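Local coordinates for protein xyloglucanase (Paenibacillus pabuli, PDB 2JEP) that probably cleaves the glucan backbone of xyloglucan, a plant cell-wall polysaccharide, as a family 5 glycoside hydrolase built on a TIM barrel, at residues A[214-217]-A[218-221]; A[112-115]-A[116-120]. One frame throughout, in Å; residues are numbered along the deposited sequence.

Contact 1. Residues A[214-217]-A[218-221]; sequences GGNN and NARW
Arg220 turns its side chain back under the loop and grips Asn217 side-on, with two nitrogens reaching the same oxygen. Arg220 NE lies 2.9 Å from Asn217 OD1, with an N-H...O angle of 152° and the donor in the carbonyl plane. Arg220 NH2 reaches that Asn217 OD1 at 2.9 Å too, but tilted out of the amide plane. The oxygen lies almost in the guanidinium plane, while the amide itself is rotated 65° against it. A bend at chi3 (67°) swings the guanidinium round to meet Asn217, whose other amide atom, ND2, is held by Thr213 OG1 and Ala165 O.

This is the buried side of a tight turn in the loop joining helix 193-211 to strand 222-225 of the (beta/alpha)8 barrel. Ala219 N donates to Asn216 O at 3.0 Å to close the turn, and Arg220 N adds a weak bond to the same oxygen. Second partners hold the arginine further: NH2 binds Tyr171 O and NH1 binds Leu175 O. Over one guanidinium face stands the Asn216 amide, nearly perpendicular; its ND2 is hydrogen-bonded not to the arginine but to Asp173 OD1 and Tyr171 O.

The outer side is looser. Partly exposed Ala219 merely rests its CB 3.6 Å from Asn216 OD1, and Gly215 is exposed on the outer edge of the turn.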
loop_
_atom_site.group_PDB
_atom_site.type_symbol
_atom_site.label_atom_id
_atom_site.label_comp_id
_atom_site.label_asym_id
_atom_site.label_seq_id
_atom_site.Cartn_x
_atom_site.Cartn_y
_atom_site.Cartn_z
ATOM N N GLY A 214 6.073 -19.274 -13.503
ATOM C CA GLY A 214 5.005 -20.201 -13.705
ATOM C C GLY A 214 3.669 -19.881 -13.078
ATOM O O GLY A 214 3.402 -18.802 -12.533
ATOM N N GLY A 215 2.820 -20.885 -13.170
ATOM C CA GLY A 215 1.524 -20.910 -12.569
ATOM C C GLY A 215 0.587 -19.811 -12.996
ATOM O O GLY A 215 0.475 -19.452 -14.170
ATOM N N ASN A 216 -0.055 -19.231 -12.000
ATOM C CA ASN A 216 -1.022 -18.187 -12.239
ATOM C C ASN A 216 -0.361 -16.797 -12.316
ATOM O O ASN A 216 -1.067 -15.798 -12.436
ATOM C CB ASN A 216 -2.063 -18.201 -11.118
ATOM C CG ASN A 216 -3.252 -17.310 -11.407
ATOM O OD1 ASN A 216 -3.812 -17.341 -12.502
ATOM N ND2 ASN A 216 -3.629 -16.476 -10.434
ATOM N N ASN A 217 0.966 -16.724 -12.247
ATOM C CA ASN A 217 1.615 -15.410 -12.268
ATOM C C ASN A 217 1.478 -14.695 -13.598
ATOM O O ASN A 217 1.579 -13.478 -13.654
ATOM C CB ASN A 217 3.078 -15.544 -11.911
ATOM C CG ASN A 217 3.275 -15.926 -10.461
ATOM O OD1 ASN A 217 2.412 -15.645 -9.622
ATOM N ND2 ASN A 217 4.393 -16.557 -10.158
ATOM N N ASN A 218 1.239 -15.430 -14.680
ATOM C CA ASN A 218 1.034 -14.790 -15.950
ATOM C C ASN A 218 -0.341 -14.148 -16.079
ATOM O O ASN A 218 -0.568 -13.371 -17.008
ATOM C CB ASN A 218 1.370 -15.738 -17.109
ATOM C CG ASN A 218 0.383 -16.849 -17.270
ATOM O OD1 ASN A 218 -0.440 -17.089 -16.417
ATOM N ND2 ASN A 218 0.467 -17.547 -18.405
ATOM N N ALA A 219 -1.235 -14.424 -15.116
ATOM C CA ALA A 219 -2.606 -13.925 -15.186
ATOM C C ALA A 219 -3.034 -13.013 -14.057
ATOM O O ALA A 219 -4.031 -12.321 -14.180
ATOM C CB ALA A 219 -3.587 -15.111 -15.275
ATOM N N ARG A 220 -2.307 -13.018 -12.939
ATOM C CA ARG A 220 -2.795 -12.330 -11.749
ATOM C C ARG A 220 -2.726 -10.808 -11.886
ATOM O O ARG A 220 -2.039 -10.270 -12.748
ATOM C CB ARG A 220 -2.078 -12.808 -10.502
ATOM C CG ARG A 220 -0.730 -12.204 -10.267
ATOM C CD ARG A 220 -0.129 -12.586 -8.901
ATOM N NE ARG A 220 0.189 -14.008 -8.841
ATOM C CZ ARG A 220 -0.576 -14.966 -8.334
ATOM N NH1 ARG A 220 -1.722 -14.709 -7.738
ATOM N NH2 ARG A 220 -0.187 -16.220 -8.457
ATOM N N TRP A 221 -3.435 -10.118 -11.000
ATOM C CA TRP A 221 -3.345 -8.674 -10.932
ATOM C C TRP A 221 -2.027 -8.231 -10.308
ATOM O O TRP A 221 -1.571 -8.782 -9.300
ATOM C CB TRP A 221 -4.508 -8.125 -10.120
ATOM C CG TRP A 221 -5.816 -8.287 -10.795
ATOM C CD1 TRP A 221 -6.698 -9.332 -10.669
ATOM C CD2 TRP A 221 -6.410 -7.372 -11.707
ATOM N NE1 TRP A 221 -7.791 -9.113 -11.466
ATOM C CE2 TRP A 221 -7.641 -7.920 -12.117
ATOM C CE3 TRP A 221 -6.003 -6.162 -12.255
ATOM C CZ2 TRP A 221 -8.489 -7.266 -13.023
ATOM C CZ3 TRP A 221 -6.843 -5.526 -13.164
ATOM C CH2 TRP A 221 -8.068 -6.086 -13.531
#

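Contact 2. Residues A[112-115]-A[116-120]; sequences IQQV and VDYAY
With CG set anti to the carbonyl carbon (chi1 -62°), Tyr118 lays its ring back along the preceding turn of helix 106-120, and a chi2 of -16° turns one face of the ring onto the backbone there. The helix is the crossover of a beta-alpha-beta unit in the TIM barrel, between strands 85-88 and 125-128. Val115 CA makes a CH-pi contact with that face, 4.1 Å from the ring centroid, and Gln114 O sits over the rim of the same face. In the conformer modelled here, one of two, Gln114 CG also comes within 3.6 Å of Tyr118 OH, the hydroxyl that is hydrogen-bonded to Arg111. An alanine in place of Tyr118 is likely to uncover Val115 CA and leave Arg111 without its hydroxyl partner.

On the barrel side, Val116 and Ile112 touch only lightly through their CG2 methyls, 4.3 Å apart; Val116 packs on Ile88 and Ile128, Ala119 on Ile86 and Val126. Elsewhere on the helix Asp117 OD1 is hydrogen-bonded to Tyr171 OH, and in the modelled one of its two conformers Gln113 NE2 bonds that hydroxyl as well. Underneath run the helical bonds, the straightest of them from Val116 N to Ile112 O, 2.9 Å long with an N-H...O angle of 174°.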
loop_
_atom_site.group_PDB
_atom_site.type_symbol
_atom_site.label_atom_id
_atom_site.label_comp_id
_atom_site.label_asym_id
_atom_site.label_seq_id
_atom_site.Cartn_x
_atom_site.Cartn_y
_atom_site.Cartn_z
ATOM N N ILE A 112 6.859 -15.314 5.188
ATOM C CA ILE A 112 5.955 -14.464 4.413
ATOM C C ILE A 112 4.795 -15.315 3.899
ATOM O O ILE A 112 3.618 -14.889 3.958
ATOM C CB ILE A 112 6.701 -13.798 3.232
ATOM C CG1 ILE A 112 7.811 -12.876 3.754
ATOM C CG2 ILE A 112 5.709 -13.076 2.296
ATOM C CD1 ILE A 112 8.929 -12.592 2.721
ATOM N N GLN A 113 5.097 -16.514 3.405
ATOM C CA GLN A 113 4.039 -17.372 2.895
ATOM C C GLN A 113 3.050 -17.760 3.994
ATOM O O GLN A 113 1.846 -17.801 3.760
ATOM C CB GLN A 113 4.615 -18.607 2.205
ATOM C CG GLN A 113 3.559 -19.613 1.866
ATOM C CD GLN A 113 4.107 -20.786 1.154
ATOM O OE1 GLN A 113 4.970 -21.490 1.679
ATOM N NE2 GLN A 113 3.593 -21.030 -0.033
ATOM N N GLN A 114 3.540 -18.033 5.197
ATOM C CA GLN A 114 2.634 -18.369 6.282
ATOM C C GLN A 114 1.670 -17.199 6.570
ATOM O O GLN A 114 0.473 -17.399 6.751
ATOM C CB GLN A 114 3.435 -18.763 7.523
ATOM C CG GLN A 114 2.628 -19.414 8.607
ATOM C CD GLN A 114 2.296 -20.877 8.349
ATOM O OE1 GLN A 114 1.752 -21.558 9.218
ATOM N NE2 GLN A 114 2.600 -21.363 7.154
ATOM N N VAL A 115 2.192 -15.985 6.613
ATOM C CA VAL A 115 1.369 -14.833 6.910
ATOM C C VAL A 115 0.367 -14.572 5.772
ATOM O O VAL A 115 -0.820 -14.276 6.025
ATOM C CB VAL A 115 2.253 -13.616 7.219
ATOM C CG1 VAL A 115 1.418 -12.333 7.425
ATOM C CG2 VAL A 115 3.101 -13.893 8.483
ATOM N N VAL A 116 0.824 -14.681 4.525
ATOM C CA VAL A 116 -0.091 -14.608 3.386
ATOM C C VAL A 116 -1.225 -15.610 3.576
ATOM O O VAL A 116 -2.396 -15.284 3.382
ATOM C CB VAL A 116 0.647 -14.847 2.069
ATOM C CG1 VAL A 116 -0.357 -15.185 0.929
ATOM C CG2 VAL A 116 1.506 -13.650 1.722
ATOM N N ASP A 117 -0.878 -16.850 3.934
ATOM C CA ASP A 117 -1.900 -17.866 4.086
ATOM C C ASP A 117 -2.925 -17.542 5.176
ATOM O O ASP A 117 -4.094 -17.913 5.064
ATOM C CB ASP A 117 -1.260 -19.220 4.379
ATOM C CG ASP A 117 -0.593 -19.852 3.182
ATOM O OD1 ASP A 117 -0.855 -19.405 2.046
ATOM O OD2 ASP A 117 0.133 -20.863 3.424
ATOM N N TYR A 118 -2.519 -16.845 6.242
ATOM C CA TYR A 118 -3.494 -16.460 7.264
ATOM C C TYR A 118 -4.656 -15.698 6.656
ATOM O O TYR A 118 -5.776 -15.848 7.088
ATOM C CB TYR A 118 -2.884 -15.574 8.355
ATOM C CG TYR A 118 -1.759 -16.159 9.187
ATOM C CD1 TYR A 118 -1.505 -17.505 9.227
ATOM C CD2 TYR A 118 -0.933 -15.327 9.930
ATOM C CE1 TYR A 118 -0.442 -18.015 9.985
ATOM C CE2 TYR A 118 0.089 -15.828 10.693
ATOM C CZ TYR A 118 0.351 -17.168 10.704
ATOM O OH TYR A 118 1.408 -17.628 11.458
ATOM N N ALA A 119 -4.362 -14.843 5.682
ATOM C CA ALA A 119 -5.389 -14.041 4.986
ATOM C C ALA A 119 -5.990 -14.793 3.806
ATOM O O ALA A 119 -7.219 -14.845 3.641
ATOM C CB ALA A 119 -4.801 -12.703 4.510
ATOM N N TYR A 120 -5.136 -15.407 2.990
ATOM C CA TYR A 120 -5.615 -16.094 1.790
ATOM C C TYR A 120 -6.550 -17.255 2.133
ATOM O O TYR A 120 -7.564 -17.469 1.455
ATOM C CB TYR A 120 -4.413 -16.564 0.983
ATOM C CG TYR A 120 -4.695 -17.259 -0.326
ATOM C CD1 TYR A 120 -4.849 -16.544 -1.487
ATOM C CD2 TYR A 120 -4.773 -18.645 -0.393
ATOM C CE1 TYR A 120 -5.070 -17.191 -2.696
ATOM C CE2 TYR A 120 -5.020 -19.296 -1.582
ATOM C CZ TYR A 120 -5.143 -18.572 -2.736
ATOM O OH TYR A 120 -5.356 -19.182 -3.963
#

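Contact 2 comes first along the chain, on helix 106-120, which packs against strands 85-88 and 125-128; contact 1 follows about a hundred residues later. Their centres lie about 18 Å apart and their nearest atoms about 7 Å, so they do not touch. Contact 2 lies in the helical layer, contact 1 in a loop at the N-terminal end of strand 222-225. Tyr171, just before strand 175-178, spans the gap, bonding through its hydroxyl to 112-120 and through its carbonyl to 214-221. In TIM-barrel hydrolases the active site lies at the C-terminal ends of the strands, so contact 1 is structural packing at the far end of the barrel.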